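Local coordinates for protein putative phosphosugar isomerases (Salmonella typhimurium LT2, PDB 3FKJ) that probably binds a carbohydrate derivative, perhaps a phosphosugar, and may act as an isomerase, as some proteins with SIS domains do, at residues D33-K37 with Q38-R42; G314-H317 with N318-D322. All blocks are in the same frame, centred on the assembly; numbering follows the deposited sequence.

Contact 1 (D33-K37 with Q38-R42)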
loop_
_atom_site.group_PDB
_atom_site.type_symbol
_atom_site.label_atom_id
_atom_site.label_comp_id
_atom_site.label_asym_id
_atom_site.label_seq_id
_atom_site.Cartn_x
_atom_site.Cartn_y
_atom_site.Cartn_z
ATOM N N ASP A 33 -5.977 12.872 -26.897
ATOM C CA ASP A 33 -7.252 13.566 -26.785
ATOM C C ASP A 33 -7.341 14.373 -25.496
ATOM O O ASP A 33 -7.691 15.543 -25.501
ATOM C CB ASP A 33 -8.423 12.597 -26.866
ATOM C CG ASP A 33 -9.711 13.281 -27.313
ATOM O OD1 ASP A 33 -9.875 13.500 -28.534
ATOM O OD2 ASP A 33 -10.553 13.607 -26.449
ATOM N N ILE A 34 -6.986 13.749 -24.384
ATOM C CA ILE A 34 -7.008 14.433 -23.105
ATOM C C ILE A 34 -6.054 15.633 -23.096
ATOM O O ILE A 34 -6.419 16.716 -22.637
ATOM C CB ILE A 34 -6.653 13.483 -21.966
ATOM C CG1 ILE A 34 -7.739 12.402 -21.810
ATOM C CG2 ILE A 34 -6.419 14.284 -20.680
ATOM C CD1 ILE A 34 -7.228 11.091 -21.106
ATOM N N LEU A 35 -4.836 15.442 -23.585
ATOM C CA LEU A 35 -3.856 16.560 -23.612
ATOM C C LEU A 35 -4.280 17.742 -24.489
ATOM O O LEU A 35 -3.861 18.874 -24.251
ATOM C CB LEU A 35 -2.457 16.069 -24.006
ATOM C CG LEU A 35 -1.763 15.320 -22.854
ATOM C CD1 LEU A 35 -0.608 14.492 -23.353
ATOM C CD2 LEU A 35 -1.324 16.292 -21.762
ATOM N N GLY A 36 -5.105 17.479 -25.497
ATOM C CA GLY A 36 -5.649 18.554 -26.331
ATOM C C GLY A 36 -6.640 19.436 -25.584
ATOM O O GLY A 36 -6.938 20.547 -26.031
ATOM N N LYS A 37 -7.116 18.953 -24.431
ATOM C CA LYS A 37 -8.183 19.601 -23.663
ATOM C C LYS A 37 -7.788 20.042 -22.238
ATOM O O LYS A 37 -8.510 20.824 -21.622
ATOM C CB LYS A 37 -9.359 18.636 -23.571
ATOM C CG LYS A 37 -9.960 18.284 -24.910
ATOM C CD LYS A 37 -10.923 17.145 -24.777
ATOM C CE LYS A 37 -11.775 16.969 -26.032
ATOM N NZ LYS A 37 -12.765 15.840 -25.831
ATOM N N GLN A 38 -6.673 19.532 -21.707
ATOM C CA GLN A 38 -6.193 19.933 -20.394
ATOM C C GLN A 38 -4.729 19.555 -20.233
ATOM O O GLN A 38 -4.142 18.927 -21.097
ATOM C CB GLN A 38 -7.000 19.218 -19.300
ATOM C CG GLN A 38 -6.888 17.703 -19.373
ATOM C CD GLN A 38 -7.517 16.995 -18.194
ATOM O OE1 GLN A 38 -8.749 16.910 -18.077
ATOM N NE2 GLN A 38 -6.678 16.461 -17.326
ATOM N N ASN A 39 -4.154 19.922 -19.098
ATOM C CA ASN A 39 -2.868 19.367 -18.680
ATOM C C ASN A 39 -3.094 18.043 -17.975
ATOM O O ASN A 39 -4.180 17.804 -17.456
ATOM C CB ASN A 39 -2.159 20.306 -17.699
ATOM C CG ASN A 39 -2.031 21.702 -18.226
ATOM O OD1 ASN A 39 -1.890 21.911 -19.432
ATOM N ND2 ASN A 39 -2.084 22.678 -17.325
ATOM N N ILE A 40 -2.067 17.193 -17.968
ATOM C CA ILE A 40 -2.040 16.040 -17.092
ATOM C C ILE A 40 -0.996 16.280 -16.044
ATOM O O ILE A 40 0.173 15.945 -16.226
ATOM C CB ILE A 40 -1.810 14.678 -17.810
ATOM C CG1 ILE A 40 -2.871 14.437 -18.900
ATOM C CG2 ILE A 40 -1.878 13.518 -16.765
ATOM C CD1 ILE A 40 -2.647 13.176 -19.748
ATOM N N GLU A 41 -1.429 16.834 -14.912
ATOM C CA GLU A 41 -0.526 17.146 -13.799
ATOM C C GLU A 41 -0.524 16.076 -12.712
ATOM O O GLU A 41 0.460 15.930 -11.979
ATOM C CB GLU A 41 -0.905 18.497 -13.192
ATOM C CG GLU A 41 -0.547 19.669 -14.079
ATOM C CD GLU A 41 -1.259 20.940 -13.677
ATOM O OE1 GLU A 41 -1.489 21.171 -12.477
ATOM O OE2 GLU A 41 -1.631 21.694 -14.574
ATOM N N ARG A 42 -1.650 15.367 -12.586
ATOM C CA ARG A 42 -1.846 14.331 -11.578
ATOM C C ARG A 42 -2.637 13.203 -12.202
ATOM O O ARG A 42 -3.539 13.443 -13.009
ATOM C CB ARG A 42 -2.607 14.865 -10.377
ATOM C CG ARG A 42 -2.044 16.131 -9.793
ATOM C CD ARG A 42 -2.725 16.447 -8.485
ATOM N NE ARG A 42 -2.311 15.525 -7.415
ATOM C CZ ARG A 42 -1.428 15.802 -6.441
ATOM N NH1 ARG A 42 -0.841 16.992 -6.366
ATOM N NH2 ARG A 42 -1.147 14.874 -5.528
#

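Contact 2 (G314-H317 with N318-D322). With SCN (thiocyanate ion), chain C.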
loop_
_atom_site.group_PDB
_atom_site.type_symbol
_atom_site.label_atom_id
_atom_site.label_comp_id
_atom_site.label_asym_id
_atom_site.label_seq_id
_atom_site.Cartn_x
_atom_site.Cartn_y
_atom_site.Cartn_z
ATOM N N GLY A 314 5.524 -7.624 -12.878
ATOM C CA GLY A 314 4.229 -7.821 -12.222
ATOM C C GLY A 314 3.246 -8.493 -13.165
ATOM O O GLY A 314 2.564 -9.423 -12.797
ATOM N N LEU A 315 3.177 -7.984 -14.389
ATOM C CA LEU A 315 2.340 -8.553 -15.433
ATOM C C LEU A 315 2.661 -10.020 -15.715
ATOM O O LEU A 315 1.776 -10.855 -15.822
ATOM C CB LEU A 315 2.507 -7.757 -16.715
ATOM C CG LEU A 315 2.034 -6.312 -16.751
ATOM C CD1 LEU A 315 2.295 -5.770 -18.141
ATOM C CD2 LEU A 315 0.566 -6.217 -16.405
ATOM N N LEU A 316 3.939 -10.341 -15.789
ATOM C CA LEU A 316 4.309 -11.741 -15.975
ATOM C C LEU A 316 3.879 -12.633 -14.803
ATOM O O LEU A 316 3.368 -13.746 -15.035
ATOM C CB LEU A 316 5.815 -11.854 -16.233
ATOM C CG LEU A 316 6.381 -13.257 -16.466
ATOM C CD1 LEU A 316 5.813 -13.899 -17.720
ATOM C CD2 LEU A 316 7.889 -13.156 -16.552
ATOM N N HIS A 317 4.124 -12.184 -13.558
ATOM C CA HIS A 317 3.724 -12.975 -12.394
ATOM C C HIS A 317 2.215 -13.212 -12.406
ATOM O O HIS A 317 1.803 -14.312 -12.186
ATOM C CB HIS A 317 4.120 -12.308 -11.061
ATOM C CG HIS A 317 5.585 -12.392 -10.737
ATOM N ND1 HIS A 317 6.243 -13.585 -10.538
ATOM C CD2 HIS A 317 6.512 -11.420 -10.561
ATOM C CE1 HIS A 317 7.512 -13.342 -10.261
ATOM N NE2 HIS A 317 7.703 -12.040 -10.277
ATOM N N ASN A 318 1.395 -12.184 -12.674
ATOM C CA ASN A 318 -0.057 -12.355 -12.722
ATOM C C ASN A 318 -0.403 -13.548 -13.638
ATOM O O ASN A 318 -1.198 -14.408 -13.288
ATOM C CB ASN A 318 -0.778 -11.109 -13.296
ATOM C CG ASN A 318 -0.845 -9.899 -12.352
ATOM O OD1 ASN A 318 -0.587 -9.960 -11.144
ATOM N ND2 ASN A 318 -1.269 -8.777 -12.928
ATOM N N CYS A 319 0.227 -13.608 -14.798
ATOM C CA CYS A 319 -0.027 -14.678 -15.755
ATOM C C CYS A 319 0.497 -16.054 -15.326
ATOM O O CYS A 319 -0.202 -17.055 -15.467
ATOM C CB CYS A 319 0.552 -14.310 -17.126
ATOM S SG CYS A 319 -0.161 -12.808 -17.843
ATOM N N VAL A 320 1.718 -16.097 -14.812
ATOM C CA VAL A 320 2.348 -17.360 -14.429
ATOM C C VAL A 320 1.582 -17.982 -13.260
ATOM O O VAL A 320 1.407 -19.200 -13.207
ATOM C CB VAL A 320 3.857 -17.155 -14.088
ATOM C CG1 VAL A 320 4.394 -18.290 -13.217
ATOM C CG2 VAL A 320 4.690 -16.997 -15.390
ATOM N N LEU A 321 1.099 -17.128 -12.349
ATOM C CA LEU A 321 0.325 -17.558 -11.185
ATOM C C LEU A 321 -0.970 -18.274 -11.540
ATOM O O LEU A 321 -1.406 -19.134 -10.781
ATOM C CB LEU A 321 0.041 -16.358 -10.224
ATOM C CG LEU A 321 1.178 -15.927 -9.289
ATOM C CD1 LEU A 321 0.905 -14.558 -8.663
ATOM C CD2 LEU A 321 1.437 -16.993 -8.219
ATOM N N ASP A 322 -1.580 -17.945 -12.681
ATOM C CA ASP A 322 -2.799 -18.647 -13.145
ATOM C C ASP A 322 -2.586 -20.141 -13.134
ATOM O O ASP A 322 -3.508 -20.899 -12.809
ATOM C CB ASP A 322 -3.219 -18.216 -14.557
ATOM C CG ASP A 322 -4.002 -16.895 -14.583
ATOM O OD1 ASP A 322 -4.520 -16.467 -13.538
ATOM O OD2 ASP A 322 -4.122 -16.285 -15.666
HETATM S S SCN C . -0.799 -9.055 -18.288
HETATM C C SCN C . -1.752 -9.318 -16.818
HETATM N N SCN C . -2.376 -9.464 -15.841
#

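Contact 1 (D33-K37 with Q38-R42)
Gln-38 lies alongside Ile-34, the two side chains pointing the same way where the chain leaves the end of a helix. Its CB starts beside the peptide carbonyl of Lys-37. Because chi1 is 60°, CG is set between the backbone N and carbonyl carbon and comes within 3.4 Å of Ile-34 O. The same methylene rests 3.7 Å from Ile-34 CG2, and CD follows along that methyl at 3.8 Å. Beyond it, NE2 turns back to the chain and donates to Asn-39 O at 2.8 Å, the acceptor tilted from the amide plane; a further bond to Ser-91 O engages the same nitrogen. Glutamine suits this place because its CG and CD lie along an isoleucine methyl while its amide nitrogen serves carbonyl groups of the turn and of the neighbouring strand 91-97.

Ile-34 O takes two backbone donors, Lys-37 N and Gln-38 N; the second bond is 3.0 Å long but bent, with 134° at the hydrogen. Just beyond, Lys-37 reaches back along an extended chain, and its NZ makes a salt bridge with Asp-33 OD2, approaching from the syn side of the carboxylate. That oxygen is shared with the hydroxyl of Tyr-136.

Further on, Ile-40 points its side chain toward the end of the helix. Its CG1 packs 3.7 Å from Leu-35 CD2, the two chains crossing at about a right angle, and 4.0 Å from Ile-34 CG2. Ile-34 and Ile-40 are buried against Val-92, Ile-40 also touching Ile-166, while partly exposed Leu-35 closes the outer side; branched aliphatic side chains suit such a place. This apolar packing closes a helix-to-strand connection of an alpha/beta SIS domain, here leading from helix 22-35 into strand 42-47 of the parallel sheet.

Contact 2 (G314-H317 with N318-D322)
The amide of Asn-318 has Gly-314 O over one face, 3.5 Å from CG, and a thiocyanate ion at its nitrogen end. There ND2 donates to the thiocyanate N at 3.2 Å, with 157° at the hydrogen. The ion, probably from the crystallisation liquor, lies obliquely over the helix surface, its sulfur 3.7 Å from Leu-315 CD2 and 3.8 Å from Cys-319 SG. Asparagine suits a partly exposed helix position because its short amide can lie against the helix and still offer an N-H outward; the ion merely takes advantage of it. With chi1 at -74°, CG stands beside the backbone N, which brings the amide over the carbonyl one turn back.

The other flat group, the imidazole of His-317, leads away from this side. It lies among Ser-222, Ala-225 and Ile-294, and its NE2 is hydrogen-bonded to Gln-268 O at the end of strand 263-268. A histidine suits this buried place because its ring packs among small and aliphatic side chains while NE2 meets a backbone carbonyl.

Between the two groups runs the regular helix. Asn-318 N bonds to Gly-314 O and Val-320 N to Leu-316 O, the latter at 2.9 Å; Leu-321 N reaches His-317 O, whereas Cys-319 N to Leu-315 O is weak at 3.3 Å. On a further face, Leu-316 CD1 meets Val-320 CG2 at 4.0 Å, one turn apart, and both side chains press on Ala-193 of helix 186-196. Leu-321, with Val-320, also covers Ile-294 of strand 290-295. These i to i+4 bonds and spacings describe a buried alpha helix, 313-331, lying between helices 186-196 and 223-238 and against the four-stranded parallel sheet of an alpha/beta sandwich.

Overall arrangement
The two contacts come one after the other along the chain and belong to different sheets. Contact 1 joins helix 22-35 to strand 42-47 of the five-stranded parallel sheet, at the periphery about 24 Å from the chain centre and near the second subunit, whose Leu-69 O receives a bond from Arg-42. Contact 2 lies in helix 313-331, deeper in the chain, against the four-stranded sheet that includes strand 290-295. Their centres are 32 Å apart and their nearest atoms about 20 Å, so neither touches the other. The pair thus samples two alpha/beta halves, consistent with the double-SIS architecture of GlmS-like sugar isomerases.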